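Local coordinates for DNA alpha-glucosyltransferase (Enterobacteria phage T4, PDB 1Y6F), which is a phage glucosyltransferase of the GT-B class, built from two Rossmann-like domains facing each other across a cleft, at residues 178-183 / 308-313; 292-297 / 321-326; 332-337 / 384-389. All coordinates share one frame; numbering follows the deposited sequence.

The three contacts step outward from the UPG site to the surface of the fold. Contact 1 lies innermost: 308-313 touches the diphosphate of UPG and 178-183 leads on from the first domain's sheet. Contact 2, centred about 14 Å from it, is a strand pair of the second domain reaching the same helix start, Gln295 NE2 2.6 Å from Thr311 OG1. Contact 3, centred about 10 Å from contact 1, backs both its segments: Asp389 OD1 is 2.6 Å from Ile183 N, and Gln388 NE2 bonds to Pro179 O (2.7 Å) and Leu308 O. The His387 side chain is about 11 Å from the nearest part of UPG. Contacts 2 and 3 do not touch (centres about 17 Å apart).

Contact 1: 178-183 / 308-313. With UPG (uridine-5'-diphosphate-glucose), chain E.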
loop_
_atom_site.group_PDB
_atom_site.type_symbol
_atom_site.label_atom_id
_atom_site.label_comp_id
_atom_site.label_asym_id
_atom_site.label_seq_id
_atom_site.Cartn_x
_atom_site.Cartn_y
_atom_site.Cartn_z
ATOM N N GLN C 178 0.146 -9.515 -6.430
ATOM C CA GLN C 178 -0.520 -8.230 -6.309
ATOM C C GLN C 178 -0.910 -8.092 -4.849
ATOM O O GLN C 178 -1.329 -9.054 -4.216
ATOM C CB GLN C 178 -1.790 -8.192 -7.151
ATOM C CG GLN C 178 -1.588 -8.268 -8.631
ATOM C CD GLN C 178 -2.904 -8.259 -9.340
ATOM O OE1 GLN C 178 -3.647 -7.277 -9.276
ATOM N NE2 GLN C 178 -3.220 -9.360 -10.011
ATOM N N PRO C 179 -0.752 -6.900 -4.280
ATOM C CA PRO C 179 -1.130 -6.735 -2.872
ATOM C C PRO C 179 -2.646 -6.591 -2.844
ATOM O O PRO C 179 -3.178 -5.522 -3.107
ATOM C CB PRO C 179 -0.396 -5.462 -2.479
ATOM C CG PRO C 179 -0.375 -4.676 -3.778
ATOM C CD PRO C 179 -0.033 -5.724 -4.795
ATOM N N PRO C 180 -3.363 -7.673 -2.513
ATOM C CA PRO C 180 -4.824 -7.674 -2.467
ATOM C C PRO C 180 -5.454 -7.086 -1.220
ATOM O O PRO C 180 -4.804 -6.883 -0.205
ATOM C CB PRO C 180 -5.177 -9.154 -2.610
ATOM C CG PRO C 180 -3.835 -9.922 -2.385
ATOM C CD PRO C 180 -2.852 -8.897 -1.889
ATOM N N MET C 181 -6.749 -6.837 -1.320
ATOM C CA MET C 181 -7.539 -6.293 -0.228
ATOM C C MET C 181 -8.990 -6.714 -0.449
ATOM O O MET C 181 -9.431 -6.850 -1.587
ATOM C CB MET C 181 -7.438 -4.774 -0.221
ATOM C CG MET C 181 -8.506 -4.078 0.593
ATOM S SD MET C 181 -8.205 -2.311 0.629
ATOM C CE MET C 181 -9.465 -1.705 -0.521
ATOM N N ASP C 182 -9.724 -6.947 0.634
ATOM C CA ASP C 182 -11.128 -7.328 0.517
ATOM C C ASP C 182 -11.918 -6.049 0.258
ATOM O O ASP C 182 -12.392 -5.386 1.189
ATOM C CB ASP C 182 -11.622 -7.976 1.803
ATOM C CG ASP C 182 -13.029 -8.498 1.669
ATOM O OD1 ASP C 182 -13.753 -8.019 0.765
ATOM O OD2 ASP C 182 -13.407 -9.382 2.465
ATOM N N ILE C 183 -12.049 -5.704 -1.016
ATOM C CA ILE C 183 -12.736 -4.491 -1.416
ATOM C C ILE C 183 -14.179 -4.375 -0.932
ATOM O O ILE C 183 -14.611 -3.295 -0.527
ATOM C CB ILE C 183 -12.649 -4.338 -2.943
ATOM C CG1 ILE C 183 -11.183 -4.100 -3.324
ATOM C CG2 ILE C 183 -13.525 -3.201 -3.421
ATOM C CD1 ILE C 183 -10.939 -3.956 -4.804
ATOM N N LEU C 308 -1.377 -2.545 -8.099
ATOM C CA LEU C 308 -1.938 -1.256 -7.761
ATOM C C LEU C 308 -1.567 -1.203 -6.258
ATOM O O LEU C 308 -1.170 -2.225 -5.686
ATOM C CB LEU C 308 -3.452 -1.306 -7.987
ATOM C CG LEU C 308 -4.126 -0.108 -8.647
ATOM C CD1 LEU C 308 -3.254 0.440 -9.761
ATOM C CD2 LEU C 308 -5.494 -0.524 -9.170
ATOM N N GLU C 309 -1.653 -0.035 -5.631
ATOM C CA GLU C 309 -1.325 0.105 -4.208
ATOM C C GLU C 309 -2.585 0.158 -3.348
ATOM O O GLU C 309 -3.665 0.457 -3.851
ATOM C CB GLU C 309 -0.508 1.375 -3.986
ATOM C CG GLU C 309 0.961 1.219 -4.330
ATOM C CD GLU C 309 1.647 2.545 -4.621
ATOM O OE1 GLU C 309 1.666 2.960 -5.800
ATOM O OE2 GLU C 309 2.159 3.174 -3.674
ATOM N N TYR C 310 -2.462 -0.126 -2.054
ATOM C CA TYR C 310 -3.643 -0.078 -1.192
ATOM C C TYR C 310 -4.358 1.266 -1.229
ATOM O O TYR C 310 -5.594 1.309 -1.176
ATOM C CB TYR C 310 -3.291 -0.444 0.254
ATOM C CG TYR C 310 -3.053 -1.918 0.400
ATOM C CD1 TYR C 310 -1.766 -2.433 0.566
ATOM C CD2 TYR C 310 -4.110 -2.809 0.283
ATOM C CE1 TYR C 310 -1.539 -3.805 0.603
ATOM C CE2 TYR C 310 -3.904 -4.171 0.320
ATOM C CZ TYR C 310 -2.623 -4.669 0.478
ATOM O OH TYR C 310 -2.446 -6.029 0.516
ATOM N N THR C 311 -3.595 2.359 -1.310
ATOM C CA THR C 311 -4.216 3.677 -1.379
ATOM C C THR C 311 -5.060 3.770 -2.654
ATOM O O THR C 311 -6.084 4.449 -2.660
ATOM C CB THR C 311 -3.176 4.842 -1.328
ATOM O OG1 THR C 311 -1.964 4.454 -1.976
ATOM C CG2 THR C 311 -2.873 5.218 0.110
ATOM N N HIS C 312 -4.646 3.077 -3.721
ATOM C CA HIS C 312 -5.414 3.068 -4.971
ATOM C C HIS C 312 -6.750 2.370 -4.681
ATOM O O HIS C 312 -7.820 2.914 -4.949
ATOM C CB HIS C 312 -4.708 2.259 -6.081
ATOM C CG HIS C 312 -3.503 2.923 -6.681
ATOM N ND1 HIS C 312 -3.583 4.056 -7.462
ATOM C CD2 HIS C 312 -2.194 2.583 -6.650
ATOM C CE1 HIS C 312 -2.376 4.384 -7.889
ATOM N NE2 HIS C 312 -1.514 3.505 -7.410
ATOM N N LEU C 313 -6.676 1.162 -4.125
ATOM C CA LEU C 313 -7.873 0.369 -3.841
ATOM C C LEU C 313 -8.826 0.987 -2.820
ATOM O O LEU C 313 -10.035 0.820 -2.923
ATOM C CB LEU C 313 -7.481 -1.041 -3.377
ATOM C CG LEU C 313 -6.436 -1.755 -4.232
ATOM C CD1 LEU C 313 -6.178 -3.159 -3.689
ATOM C CD2 LEU C 313 -6.922 -1.816 -5.678
HETATM N N1 UPG E . -1.962 4.418 5.670
HETATM C C2 UPG E . -2.535 4.721 6.887
HETATM N N3 UPG E . -2.005 5.819 7.514
HETATM C C4 UPG E . -0.992 6.628 7.053
HETATM C C5 UPG E . -0.473 6.265 5.773
HETATM C C6 UPG E . -0.967 5.199 5.139
HETATM O O2 UPG E . -3.447 4.071 7.370
HETATM O O4 UPG E . -0.580 7.539 7.764
HETATM C C1C UPG E . -2.427 3.210 4.982
HETATM C C2C UPG E . -3.044 3.416 3.601
HETATM O O2C UPG E . -4.422 3.683 3.728
HETATM C C3C UPG E . -2.782 2.051 2.968
HETATM C C4C UPG E . -1.400 1.707 3.505
HETATM O O4C UPG E . -1.298 2.387 4.783
HETATM O O3C UPG E . -3.726 1.100 3.449
HETATM C C5C UPG E . -0.246 2.125 2.623
HETATM O O5C UPG E . -0.104 1.197 1.558
HETATM P PA UPG E . 0.231 1.655 0.074
HETATM O O1A UPG E . 0.511 0.414 -0.677
HETATM O O2A UPG E . -0.854 2.557 -0.389
HETATM O O3A UPG E . 1.588 2.549 0.225
HETATM P PB UPG E . 3.078 2.143 0.750
HETATM O O1B UPG E . 4.057 2.768 -0.164
HETATM O O2B UPG E . 3.123 2.476 2.188
HETATM O O3B UPG E . 3.119 0.558 0.554
HETATM C "C1'" UPG E . 4.278 -0.252 0.157
HETATM C "C2'" UPG E . 4.775 -0.028 -1.273
HETATM C "C3'" UPG E . 3.586 -0.259 -2.213
HETATM C "C4'" UPG E . 3.055 -1.695 -2.040
HETATM C "C5'" UPG E . 2.779 -2.019 -0.555
HETATM C "C6'" UPG E . 2.515 -3.497 -0.313
HETATM O "O2'" UPG E . 5.309 1.278 -1.424
HETATM O "O3'" UPG E . 3.967 -0.035 -3.565
HETATM O "O4'" UPG E . 1.850 -1.837 -2.781
HETATM O "O5'" UPG E . 3.906 -1.641 0.292
HETATM O "O6'" UPG E . 2.958 -4.302 -1.402
#
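Leu308 offers its carbonyl O to the ring of Pro179, whose CG packs against it at 3.2 Å. Glu309, the N-cap residue of helix 310-317, turns away from 178-183 and lays its CG beside the O3' hydroxyl of UPG, while Lys212 forms a salt bridge with its carboxylate. Tyr310 makes the one hydrogen bond between the segments and packs against three residues of the loop. With CG anti to the carbonyl carbon (chi1 -74°), its ring runs back to the proline-rich loop, where OH donates to Pro180 O over 2.6 Å, tilted 24° from the carbonyl plane. Pro179 CB supports the CE1 side of this ring at 3.7 Å; Met181 CB meets the CE2 rim almost level with the ring, and Met181 SD continues along that edge, 5.5 Å from the ring centroid, as a Met-aromatic contact. Thr311 looks the other way: its backbone N and its OG1 both donate to O2A of UPG, OG1 at 2.7 Å, and Tyr310 N adds a weak bond to O1A. Leu313, about one turn after Tyr310, sets CB 3.5 Å from Met181 CE, the two side chains passing antiparallel. The alpha phosphate thus sits at the N-terminal end of a helix, where amide N-H groups and the helix dipole would favour its negative charge, and the same tyrosine ties that helix start to the loop from the first domain.

Contact 2: 292-297 / 321-326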
loop_
_atom_site.group_PDB
_atom_site.type_symbol
_atom_site.label_atom_id
_atom_site.label_comp_id
_atom_site.label_asym_id
_atom_site.label_seq_id
_atom_site.Cartn_x
_atom_site.Cartn_y
_atom_site.Cartn_z
ATOM N N PHE C 292 -13.469 13.975 -4.544
ATOM C CA PHE C 292 -12.435 13.265 -5.277
ATOM C C PHE C 292 -11.205 12.910 -4.444
ATOM O O PHE C 292 -10.682 13.742 -3.704
ATOM C CB PHE C 292 -11.999 14.110 -6.485
ATOM C CG PHE C 292 -13.142 14.607 -7.316
ATOM C CD1 PHE C 292 -13.956 15.636 -6.855
ATOM C CD2 PHE C 292 -13.447 14.005 -8.526
ATOM C CE1 PHE C 292 -15.068 16.053 -7.587
ATOM C CE2 PHE C 292 -14.559 14.416 -9.270
ATOM C CZ PHE C 292 -15.371 15.441 -8.795
ATOM N N GLY C 293 -10.756 11.667 -4.589
ATOM C CA GLY C 293 -9.577 11.198 -3.890
ATOM C C GLY C 293 -8.443 11.137 -4.897
ATOM O O GLY C 293 -8.644 10.734 -6.036
ATOM N N TYR C 294 -7.251 11.530 -4.477
ATOM C CA TYR C 294 -6.106 11.544 -5.370
ATOM C C TYR C 294 -5.005 10.635 -4.883
ATOM O O TYR C 294 -4.713 10.598 -3.692
ATOM C CB TYR C 294 -5.565 12.960 -5.483
ATOM C CG TYR C 294 -6.528 13.928 -6.113
ATOM C CD1 TYR C 294 -6.304 14.413 -7.398
ATOM C CD2 TYR C 294 -7.640 14.399 -5.405
ATOM C CE1 TYR C 294 -7.148 15.357 -7.963
ATOM C CE2 TYR C 294 -8.493 15.345 -5.965
ATOM C CZ TYR C 294 -8.233 15.827 -7.241
ATOM O OH TYR C 294 -9.002 16.837 -7.764
ATOM N N GLN C 295 -4.398 9.917 -5.821
ATOM C CA GLN C 295 -3.315 8.986 -5.525
ATOM C C GLN C 295 -2.450 9.041 -6.765
ATOM O O GLN C 295 -2.644 8.273 -7.705
ATOM C CB GLN C 295 -3.886 7.579 -5.311
ATOM C CG GLN C 295 -3.070 6.698 -4.369
ATOM C CD GLN C 295 -1.902 6.026 -5.058
ATOM O OE1 GLN C 295 -1.429 6.487 -6.088
ATOM N NE2 GLN C 295 -1.423 4.932 -4.481
ATOM N N LEU C 296 -1.500 9.969 -6.770
ATOM C CA LEU C 296 -0.643 10.162 -7.928
ATOM C C LEU C 296 0.690 9.433 -7.960
ATOM O O LEU C 296 1.706 10.018 -8.328
ATOM C CB LEU C 296 -0.415 11.659 -8.143
ATOM C CG LEU C 296 -1.531 12.426 -8.867
ATOM C CD1 LEU C 296 -2.882 12.046 -8.305
ATOM C CD2 LEU C 296 -1.305 13.916 -8.710
ATOM N N SER C 297 0.694 8.157 -7.592
ATOM C CA SER C 297 1.930 7.388 -7.628
ATOM C C SER C 297 2.370 7.347 -9.082
ATOM O O SER C 297 1.609 6.934 -9.954
ATOM C CB SER C 297 1.702 5.962 -7.116
ATOM O OG SER C 297 1.431 5.953 -5.724
ATOM N N ILE C 321 -14.532 9.369 -6.385
ATOM C CA ILE C 321 -14.084 9.240 -7.749
ATOM C C ILE C 321 -12.566 9.184 -7.670
ATOM O O ILE C 321 -11.925 10.115 -7.198
ATOM C CB ILE C 321 -14.525 10.426 -8.622
ATOM C CG1 ILE C 321 -15.996 10.274 -8.973
ATOM C CG2 ILE C 321 -13.731 10.452 -9.917
ATOM C CD1 ILE C 321 -16.274 8.998 -9.742
ATOM N N PRO C 322 -11.977 8.063 -8.098
ATOM C CA PRO C 322 -10.530 7.868 -8.085
ATOM C C PRO C 322 -9.855 8.739 -9.138
ATOM O O PRO C 322 -10.303 8.796 -10.277
ATOM C CB PRO C 322 -10.373 6.391 -8.429
ATOM C CG PRO C 322 -11.663 5.788 -7.970
ATOM C CD PRO C 322 -12.666 6.809 -8.425
ATOM N N VAL C 323 -8.782 9.416 -8.748
ATOM C CA VAL C 323 -8.016 10.229 -9.671
ATOM C C VAL C 323 -6.574 9.747 -9.538
ATOM O O VAL C 323 -5.892 10.085 -8.568
ATOM C CB VAL C 323 -8.121 11.728 -9.327
ATOM C CG1 VAL C 323 -7.220 12.543 -10.232
ATOM C CG2 VAL C 323 -9.563 12.188 -9.490
ATOM N N PHE C 324 -6.139 8.930 -10.502
ATOM C CA PHE C 324 -4.784 8.362 -10.527
ATOM C C PHE C 324 -3.879 9.005 -11.577
ATOM O O PHE C 324 -4.323 9.784 -12.413
ATOM C CB PHE C 324 -4.803 6.862 -10.853
ATOM C CG PHE C 324 -5.635 6.025 -9.934
ATOM C CD1 PHE C 324 -5.966 6.463 -8.655
ATOM C CD2 PHE C 324 -6.069 4.766 -10.351
ATOM C CE1 PHE C 324 -6.722 5.658 -7.805
ATOM C CE2 PHE C 324 -6.821 3.953 -9.512
ATOM C CZ PHE C 324 -7.150 4.396 -8.237
ATOM N N TRP C 325 -2.606 8.635 -11.536
ATOM C CA TRP C 325 -1.622 9.140 -12.479
ATOM C C TRP C 325 -1.762 8.351 -13.778
ATOM O O TRP C 325 -1.817 7.122 -13.761
ATOM C CB TRP C 325 -0.219 8.980 -11.892
ATOM C CG TRP C 325 0.866 9.657 -12.687
ATOM C CD1 TRP C 325 1.672 9.085 -13.623
ATOM C CD2 TRP C 325 1.282 11.024 -12.582
ATOM N NE1 TRP C 325 2.572 10.006 -14.101
ATOM C CE2 TRP C 325 2.354 11.203 -13.479
ATOM C CE3 TRP C 325 0.851 12.114 -11.813
ATOM C CZ2 TRP C 325 3.003 12.424 -13.632
ATOM C CZ3 TRP C 325 1.498 13.328 -11.964
ATOM C CH2 TRP C 325 2.563 13.474 -12.867
ATOM N N LYS C 326 -1.815 9.066 -14.898
ATOM C CA LYS C 326 -1.987 8.451 -16.211
ATOM C C LYS C 326 -0.979 7.354 -16.569
ATOM O O LYS C 326 -1.361 6.197 -16.779
ATOM C CB LYS C 326 -1.964 9.532 -17.295
ATOM C CG LYS C 326 -2.578 9.101 -18.609
ATOM C CD LYS C 326 -2.241 10.092 -19.707
ATOM C CE LYS C 326 -2.874 9.691 -21.034
ATOM N NZ LYS C 326 -2.561 10.669 -22.119
#
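Val323 lies over one face of the Tyr294 ring, its CB 4.2 Å from the centroid and 27° off the ring normal, a CH-pi contact. The two side chains run side by side in the same direction, and Val323 CG1 reaches the ring flank at Tyr294 CD1 with 3.5 Å between them. On the same side of the sheet Phe292 and Ile321 also lie alongside one another, Phe292 CD2 packing 3.7 Å from Ile321 CB. Farther along the pair, Leu296 meets Trp325 at about a right angle, presenting CG to the indole edge at CE3, and its CD1 methyl reaches Val323 O at 3.6 Å. These residues belong to neighbouring strands of the seven-stranded parallel sheet of the second Rossmann-like domain, and helix 310-317 joins them as a beta-alpha-beta crossover. The two strand segments run parallel to within 24°, and the backbone ladder follows the parallel register: Gly293 N donates to Ile321 O at 3.3 Å, its carbonyl accepts a weak bond from Val323 N, and Gln295 N donates to Val323 O at 3.1 Å. On the opposite side of the sheet from Tyr294, Gln295 CB approaches the Phe324 ring, which also meets His312 of the crossover helix edge-to-face. The polar edge lies at Tyr294 OH and around Gln295 and Ser297. Tyr294 OH is bonded to Asn202 on the adjoining strand. A bend at chi2 (-83°) turns the Gln295 amide toward the following residues, where OE1 accepts from Ser297 N at 3.1 Å while NE2 serves Thr311, one of the residues that hold the phosphate of UPG. Ser297 O, 3.4 Å from Trp325 CB, is bonded to Thr328 of the helix that follows.

Contact 3: 332-337 / 384-389; sequences LKFRVD and LYQHQD
Lys333 contributes its carbonyl rather than its amine: His387 NE2 donates to Lys333 O at 3.0 Å. The oxygen lies in the imidazole plane, whereas the donor stands well above the carbonyl plane, 45° out of it, and this bond would help to set the rotation of the ring. Phe334 comes next, its ring rim to rim with that imidazole, centroids 5.9 Å apart and planes only 11° from parallel. Its edge runs on to the helix, CE1 meeting His387 CB and CZ meeting Gln386 CB at 3.5 Å, and Phe383 stacks on it. The partner is the C-terminal part of helix 370-388, the long helix packed along the second domain's sheet, which leads into helix 390-402 beside the first domain, as in other GT-B folds. Arg335 uses that helix end: bent at chi3 (69°), it turns NE and NH2 side-on to one acceptor, Gln386 O, each at 2.9 Å and in the carbonyl plane. A positive guanidinium here would probably suit the partial negative charge of the helix terminus. Val336 CG2 then leans over the rim of the Phe334 ring and comes within 4.1 Å of Gln386 CG, at the solvent-exposed side.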
loop_
_atom_site.group_PDB
_atom_site.type_symbol
_atom_site.label_atom_id
_atom_site.label_comp_id
_atom_site.label_asym_id
_atom_site.label_seq_id
_atom_site.Cartn_x
_atom_site.Cartn_y
_atom_site.Cartn_z
ATOM N N LEU C 332 0.579 -0.467 -16.096
ATOM C CA LEU C 332 -0.036 -1.576 -15.366
ATOM C C LEU C 332 -1.024 -2.315 -16.257
ATOM O O LEU C 332 -1.562 -1.736 -17.195
ATOM C CB LEU C 332 -0.771 -1.057 -14.126
ATOM C CG LEU C 332 0.047 -0.736 -12.879
ATOM C CD1 LEU C 332 -0.818 0.054 -11.903
ATOM C CD2 LEU C 332 0.551 -2.031 -12.243
ATOM N N LYS C 333 -1.284 -3.584 -15.946
ATOM C CA LYS C 333 -2.199 -4.391 -16.748
ATOM C C LYS C 333 -3.335 -5.046 -15.957
ATOM O O LYS C 333 -3.115 -5.626 -14.898
ATOM C CB LYS C 333 -1.410 -5.479 -17.484
ATOM C CG LYS C 333 -0.200 -4.945 -18.225
ATOM C CD LYS C 333 0.463 -6.011 -19.076
ATOM C CE LYS C 333 1.614 -5.401 -19.870
ATOM N NZ LYS C 333 1.196 -4.184 -20.642
ATOM N N PHE C 334 -4.549 -4.952 -16.493
ATOM C CA PHE C 334 -5.729 -5.546 -15.868
ATOM C C PHE C 334 -5.387 -7.005 -15.585
ATOM O O PHE C 334 -4.731 -7.658 -16.390
ATOM C CB PHE C 334 -6.926 -5.431 -16.823
ATOM C CG PHE C 334 -8.255 -5.734 -16.187
ATOM C CD1 PHE C 334 -8.502 -5.410 -14.858
ATOM C CD2 PHE C 334 -9.275 -6.314 -16.935
ATOM C CE1 PHE C 334 -9.749 -5.661 -14.282
ATOM C CE2 PHE C 334 -10.525 -6.570 -16.375
ATOM C CZ PHE C 334 -10.765 -6.242 -15.043
ATOM N N ARG C 335 -5.811 -7.505 -14.433
ATOM C CA ARG C 335 -5.516 -8.876 -14.035
ATOM C C ARG C 335 -6.255 -9.900 -14.874
ATOM O O ARG C 335 -5.844 -11.049 -14.968
ATOM C CB ARG C 335 -5.893 -9.088 -12.568
ATOM C CG ARG C 335 -5.753 -10.528 -12.071
ATOM C CD ARG C 335 -6.426 -10.719 -10.722
ATOM N NE ARG C 335 -7.883 -10.639 -10.816
ATOM C CZ ARG C 335 -8.680 -11.670 -11.077
ATOM N NH1 ARG C 335 -8.161 -12.876 -11.267
ATOM N NH2 ARG C 335 -9.997 -11.498 -11.146
ATOM N N VAL C 336 -7.355 -9.485 -15.479
ATOM C CA VAL C 336 -8.148 -10.404 -16.273
ATOM C C VAL C 336 -7.594 -10.711 -17.667
ATOM O O VAL C 336 -7.658 -11.860 -18.105
ATOM C CB VAL C 336 -9.584 -9.885 -16.406
ATOM C CG1 VAL C 336 -10.466 -10.943 -17.038
ATOM C CG2 VAL C 336 -10.116 -9.504 -15.038
ATOM N N ASP C 337 -7.029 -9.715 -18.353
ATOM C CA ASP C 337 -6.514 -9.948 -19.706
ATOM C C ASP C 337 -5.272 -9.184 -20.168
ATOM O O ASP C 337 -5.112 -8.944 -21.360
ATOM C CB ASP C 337 -7.632 -9.705 -20.722
ATOM C CG ASP C 337 -8.380 -8.409 -20.461
ATOM O OD1 ASP C 337 -9.111 -8.339 -19.447
ATOM O OD2 ASP C 337 -8.236 -7.459 -21.260
ATOM N N LEU C 384 -11.909 -2.112 -10.022
ATOM C CA LEU C 384 -10.863 -2.369 -9.042
ATOM C C LEU C 384 -11.137 -3.691 -8.330
ATOM O O LEU C 384 -10.214 -4.373 -7.883
ATOM C CB LEU C 384 -10.746 -1.207 -8.043
ATOM C CG LEU C 384 -9.767 -0.051 -8.346
ATOM C CD1 LEU C 384 -8.986 -0.292 -9.630
ATOM C CD2 LEU C 384 -10.536 1.246 -8.430
ATOM N N TYR C 385 -12.405 -4.066 -8.242
ATOM C CA TYR C 385 -12.760 -5.336 -7.628
ATOM C C TYR C 385 -12.207 -6.451 -8.512
ATOM O O TYR C 385 -11.483 -7.337 -8.066
ATOM C CB TYR C 385 -14.272 -5.500 -7.553
ATOM C CG TYR C 385 -14.685 -6.900 -7.164
ATOM C CD1 TYR C 385 -14.690 -7.299 -5.833
ATOM C CD2 TYR C 385 -15.045 -7.837 -8.134
ATOM C CE1 TYR C 385 -15.041 -8.594 -5.473
ATOM C CE2 TYR C 385 -15.392 -9.132 -7.782
ATOM C CZ TYR C 385 -15.389 -9.502 -6.451
ATOM O OH TYR C 385 -15.735 -10.780 -6.086
ATOM N N GLN C 386 -12.555 -6.397 -9.786
ATOM C CA GLN C 386 -12.108 -7.414 -10.721
ATOM C C GLN C 386 -10.591 -7.562 -10.716
ATOM O O GLN C 386 -10.062 -8.667 -10.687
ATOM C CB GLN C 386 -12.568 -7.060 -12.142
ATOM C CG GLN C 386 -13.276 -8.182 -12.873
ATOM C CD GLN C 386 -14.731 -8.318 -12.471
ATOM O OE1 GLN C 386 -15.541 -7.424 -12.732
ATOM N NE2 GLN C 386 -15.075 -9.439 -11.835
ATOM N N HIS C 387 -9.902 -6.436 -10.711
ATOM C CA HIS C 387 -8.458 -6.424 -10.787
ATOM C C HIS C 387 -7.629 -6.781 -9.569
ATOM O O HIS C 387 -6.534 -7.327 -9.716
ATOM C CB HIS C 387 -8.011 -5.061 -11.312
ATOM C CG HIS C 387 -6.538 -4.945 -11.532
ATOM N ND1 HIS C 387 -5.666 -4.555 -10.540
ATOM C CD2 HIS C 387 -5.785 -5.146 -12.638
ATOM C CE1 HIS C 387 -4.438 -4.515 -11.027
ATOM N NE2 HIS C 387 -4.484 -4.869 -12.298
ATOM N N GLN C 388 -8.107 -6.498 -8.365
ATOM C CA GLN C 388 -7.246 -6.797 -7.239
ATOM C C GLN C 388 -7.865 -7.224 -5.917
ATOM O O GLN C 388 -7.193 -7.146 -4.887
ATOM C CB GLN C 388 -6.323 -5.596 -7.016
ATOM C CG GLN C 388 -5.050 -5.900 -6.279
ATOM C CD GLN C 388 -3.966 -4.892 -6.582
ATOM O OE1 GLN C 388 -3.720 -4.566 -7.747
ATOM N NE2 GLN C 388 -3.297 -4.399 -5.541
ATOM N N ASP C 389 -9.118 -7.683 -5.915
ATOM C CA ASP C 389 -9.718 -8.123 -4.650
ATOM C C ASP C 389 -9.020 -9.382 -4.124
ATOM O O ASP C 389 -8.405 -10.134 -4.881
ATOM C CB ASP C 389 -11.212 -8.414 -4.806
ATOM C CG ASP C 389 -11.895 -8.711 -3.470
ATOM O OD1 ASP C 389 -12.035 -7.788 -2.642
ATOM O OD2 ASP C 389 -12.288 -9.872 -3.237
#